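Local coordinates for ADP-dependent L-serine kinase SerK (Thermococcus kodakarensis KOD1, PDB 5X0J), which uses ADP to phosphorylate free L-serine, giving O-phospho-L-serine and AMP, the first step from serine to cysteine, at residues Arg200-Val208 with Val217-His225. The protein carries 1 engineered substitution. Residues are numbered along the deposited sequence; the frame is centred on the assembly and turned at random.
Sequences RKAPTKEEV and VYSPKTTRH. With SEP (phosphoserine), chain C.
Arg200 sends an extended chain to the type II beta turn Ser219-Thr222 and grips it with the edge of its guanidinium. Arg200 NH2 gives a nearly straight bond to Pro220 O (166° at the hydrogen). Arg200 NH1 reaches Ser219 OG at 3.0 Å along a more bent path; both acceptors lie close to the guanidinium plane. Thr222 CA sits over one face, and NH2 also bonds Trp102 O of strand 98-107, tying the turn to the sheet. Further along, Pro203 wedges in with CG 3.8 Å from Thr223 CG2 and CB against the hydroxyl end of Tyr218. Val208 CG2 and Thr223 CG2 meet tip to tip at 3.6 Å, and the same valine methyl touches Tyr218 CE2. One water joins Tyr218 OH to Glu207 OE1, the carboxylate that closes the capping box with Thr204 at the start of helix 205-213.

With chi1 at 59°, Thr223 turns its methyl to this apolar patch and Thr223 OG1 to the phosphoserine N, 2.9 Å away; His29 also bonds that hydroxyl. His225 holds OXT through both its backbone N and ND1, and Lys221 NZ, salt-bridged to Glu36 and Glu4, reaches O1P. One short segment thus binds the product's amine, carboxylate and phosphate, and Arg200 probably helps fix the turn that presents the lysine.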
loop_
_atom_site.group_PDB
_atom_site.type_symbol
_atom_site.label_atom_id
_atom_site.label_comp_id
_atom_site.label_asym_id
_atom_site.label_seq_id
_atom_site.Cartn_x
_atom_site.Cartn_y
_atom_site.Cartn_z
ATOM N N ARG A 200 -10.397 -5.088 4.576
ATOM C CA ARG A 200 -9.846 -6.407 4.262
ATOM C C ARG A 200 -9.035 -6.912 5.439
ATOM O O ARG A 200 -8.488 -6.115 6.203
ATOM C CB ARG A 200 -8.944 -6.343 3.030
ATOM C CG ARG A 200 -7.884 -5.250 3.101
ATOM C CD ARG A 200 -6.843 -5.459 2.017
ATOM N NE ARG A 200 -6.088 -4.239 1.752
ATOM C CZ ARG A 200 -5.464 -3.965 0.607
ATOM N NH1 ARG A 200 -5.484 -4.834 -0.405
ATOM N NH2 ARG A 200 -4.840 -2.800 0.466
ATOM N N LYS A 201 -8.957 -8.229 5.576
ATOM C CA LYS A 201 -8.061 -8.872 6.535
ATOM C C LYS A 201 -6.627 -8.574 6.120
ATOM O O LYS A 201 -6.327 -8.501 4.929
ATOM C CB LYS A 201 -8.303 -10.386 6.564
ATOM C CG LYS A 201 -7.513 -11.157 7.618
ATOM C CD LYS A 201 -7.703 -12.663 7.468
ATOM C CE LYS A 201 -6.980 -13.436 8.565
ATOM N NZ LYS A 201 -5.511 -13.197 8.588
ATOM N N ALA A 202 -5.755 -8.388 7.103
ATOM C CA ALA A 202 -4.341 -8.180 6.825
ATOM C C ALA A 202 -3.669 -9.508 6.490
ATOM O O ALA A 202 -4.065 -10.558 6.991
ATOM C CB ALA A 202 -3.666 -7.573 8.031
ATOM N N PRO A 203 -2.608 -9.465 5.676
ATOM C CA PRO A 203 -1.803 -10.647 5.444
ATOM C C PRO A 203 -0.941 -10.931 6.671
ATOM O O PRO A 203 -0.791 -10.047 7.524
ATOM C CB PRO A 203 -0.909 -10.219 4.281
ATOM C CG PRO A 203 -0.698 -8.780 4.517
ATOM C CD PRO A 203 -1.988 -8.264 5.090
ATOM N N THR A 204 -0.400 -12.143 6.765
ATOM C CA THR A 204 0.670 -12.434 7.728
ATOM C C THR A 204 2.035 -12.397 7.029
ATOM O O THR A 204 2.137 -12.517 5.802
ATOM C CB THR A 204 0.485 -13.802 8.390
ATOM O OG1 THR A 204 0.753 -14.821 7.428
ATOM C CG2 THR A 204 -0.931 -13.957 8.939
ATOM N N LYS A 205 3.086 -12.236 7.823
ATOM C CA LYS A 205 4.446 -12.200 7.283
ATOM C C LYS A 205 4.815 -13.502 6.575
ATOM O O LYS A 205 5.469 -13.481 5.528
ATOM C CB LYS A 205 5.455 -11.885 8.382
ATOM C CG LYS A 205 5.354 -10.462 8.911
ATOM C CD LYS A 205 6.579 -10.066 9.715
ATOM C CE LYS A 205 6.731 -10.927 10.956
ATOM N NZ LYS A 205 7.887 -10.547 11.807
ATOM N N GLU A 206 4.378 -14.629 7.135
ATOM C CA GLU A 206 4.645 -15.920 6.504
ATOM C C GLU A 206 3.945 -15.997 5.128
ATOM O O GLU A 206 4.554 -16.446 4.162
ATOM C CB GLU A 206 4.267 -17.090 7.435
ATOM C CG GLU A 206 5.118 -17.205 8.713
ATOM C CD GLU A 206 6.540 -17.765 8.524
ATOM O OE1 GLU A 206 6.993 -18.009 7.382
ATOM O OE2 GLU A 206 7.250 -17.960 9.540
ATOM N N GLU A 207 2.713 -15.489 5.034
ATOM C CA GLU A 207 1.995 -15.416 3.746
ATOM C C GLU A 207 2.690 -14.499 2.732
ATOM O O GLU A 207 2.744 -14.815 1.548
ATOM C CB GLU A 207 0.544 -14.960 3.948
ATOM C CG GLU A 207 -0.324 -15.997 4.654
ATOM C CD GLU A 207 -1.650 -15.446 5.160
ATOM O OE1 GLU A 207 -1.895 -14.218 5.118
ATOM O OE2 GLU A 207 -2.481 -16.266 5.611
ATOM N N VAL A 208 3.234 -13.382 3.199
ATOM C CA VAL A 208 3.924 -12.447 2.307
ATOM C C VAL A 208 5.144 -13.108 1.669
ATOM O O VAL A 208 5.308 -13.048 0.453
ATOM C CB VAL A 208 4.347 -11.149 3.033
ATOM C CG1 VAL A 208 5.176 -10.251 2.115
ATOM C CG2 VAL A 208 3.133 -10.380 3.545
ATOM N N VAL A 217 2.236 -11.376 -6.685
ATOM C CA VAL A 217 2.109 -10.080 -6.005
ATOM C C VAL A 217 0.679 -9.895 -5.498
ATOM O O VAL A 217 -0.283 -10.441 -6.060
ATOM C CB VAL A 217 2.495 -8.879 -6.904
ATOM C CG1 VAL A 217 3.980 -8.921 -7.242
ATOM C CG2 VAL A 217 1.660 -8.832 -8.176
ATOM N N TYR A 218 0.558 -9.145 -4.411
ATOM C CA TYR A 218 -0.739 -8.737 -3.871
ATOM C C TYR A 218 -1.260 -7.492 -4.601
ATOM O O TYR A 218 -0.534 -6.836 -5.355
ATOM C CB TYR A 218 -0.600 -8.341 -2.405
ATOM C CG TYR A 218 -0.344 -9.419 -1.394
ATOM C CD1 TYR A 218 -1.339 -10.313 -1.032
ATOM C CD2 TYR A 218 0.867 -9.490 -0.727
ATOM C CE1 TYR A 218 -1.121 -11.279 -0.055
ATOM C CE2 TYR A 218 1.096 -10.440 0.250
ATOM C CZ TYR A 218 0.101 -11.334 0.586
ATOM O OH TYR A 218 0.345 -12.267 1.565
ATOM N N SER A 219 -2.513 -7.140 -4.338
ATOM C CA SER A 219 -3.038 -5.851 -4.766
ATOM C C SER A 219 -2.300 -4.724 -4.003
ATOM O O SER A 219 -1.643 -4.987 -2.986
ATOM C CB SER A 219 -4.560 -5.796 -4.546
ATOM O OG SER A 219 -4.883 -5.661 -3.175
ATOM N N PRO A 220 -2.395 -3.477 -4.497
ATOM C CA PRO A 220 -1.617 -2.402 -3.869
ATOM C C PRO A 220 -1.904 -2.228 -2.384
ATOM O O PRO A 220 -3.047 -2.401 -1.924
ATOM C CB PRO A 220 -2.018 -1.158 -4.667
ATOM C CG PRO A 220 -2.513 -1.675 -5.963
ATOM C CD PRO A 220 -3.185 -2.970 -5.629
ATOM N N LYS A 221 -0.853 -1.888 -1.640
ATOM C CA LYS A 221 -0.951 -1.483 -0.235
ATOM C C LYS A 221 -1.515 -2.575 0.679
ATOM O O LYS A 221 -2.068 -2.299 1.737
ATOM C CB LYS A 221 -1.764 -0.184 -0.118
ATOM C CG LYS A 221 -1.238 0.978 -0.953
ATOM C CD LYS A 221 0.138 1.425 -0.494
ATOM C CE LYS A 221 0.522 2.717 -1.171
ATOM N NZ LYS A 221 1.850 3.213 -0.698
ATOM N N THR A 222 -1.373 -3.830 0.270
ATOM C CA THR A 222 -1.840 -4.944 1.080
ATOM C C THR A 222 -1.119 -5.007 2.424
ATOM O O THR A 222 -1.762 -5.175 3.460
ATOM C CB THR A 222 -1.723 -6.263 0.295
ATOM O OG1 THR A 222 -2.669 -6.238 -0.777
ATOM C CG2 THR A 222 -1.963 -7.481 1.181
ATOM N N THR A 223 0.201 -4.854 2.416
ATOM C CA THR A 223 0.972 -4.879 3.650
ATOM C C THR A 223 1.202 -3.473 4.205
ATOM O O THR A 223 1.499 -2.541 3.465
ATOM C CB THR A 223 2.348 -5.514 3.440
ATOM O OG1 THR A 223 3.065 -4.769 2.454
ATOM C CG2 THR A 223 2.228 -6.952 2.981
ATOM N N ARG A 224 1.030 -3.341 5.515
ATOM C CA ARG A 224 1.423 -2.146 6.235
ATOM C C ARG A 224 2.353 -2.614 7.342
ATOM O O ARG A 224 1.904 -3.046 8.392
ATOM C CB ARG A 224 0.210 -1.395 6.805
ATOM C CG ARG A 224 0.584 -0.145 7.585
ATOM C CD ARG A 224 -0.624 0.711 7.942
ATOM N NE ARG A 224 -1.507 0.115 8.940
ATOM C CZ ARG A 224 -1.305 0.116 10.259
ATOM N NH1 ARG A 224 -0.230 0.658 10.795
ATOM N NH2 ARG A 224 -2.201 -0.455 11.065
ATOM N N HIS A 225 3.657 -2.554 7.091
ATOM C CA HIS A 225 4.650 -3.004 8.058
ATOM C C HIS A 225 4.943 -1.932 9.082
ATOM O O HIS A 225 5.079 -0.763 8.742
ATOM C CB HIS A 225 5.942 -3.404 7.356
ATOM C CG HIS A 225 5.804 -4.598 6.462
ATOM N ND1 HIS A 225 5.472 -4.498 5.127
ATOM C CD2 HIS A 225 5.962 -5.917 6.713
ATOM C CE1 HIS A 225 5.443 -5.708 4.595
ATOM N NE2 HIS A 225 5.724 -6.588 5.538
HETATM N N SEP C . 4.460 -2.340 1.900
HETATM C CA SEP C . 4.164 -0.937 2.321
HETATM C CB SEP C . 2.903 -0.455 1.603
HETATM O OG SEP C . 3.109 -0.541 0.194
HETATM C C SEP C . 4.054 -0.851 3.821
HETATM O O SEP C . 3.492 0.130 4.348
HETATM O OXT SEP C . 4.521 -1.749 4.547
HETATM P P SEP C . 4.136 0.459 -0.564
HETATM O O1P SEP C . 4.147 1.731 0.269
HETATM O O2P SEP C . 3.486 0.607 -1.903
HETATM O O3P SEP C . 5.449 -0.281 -0.604
HETATM O O HOH W 1 -2.006 -13.138 2.594
#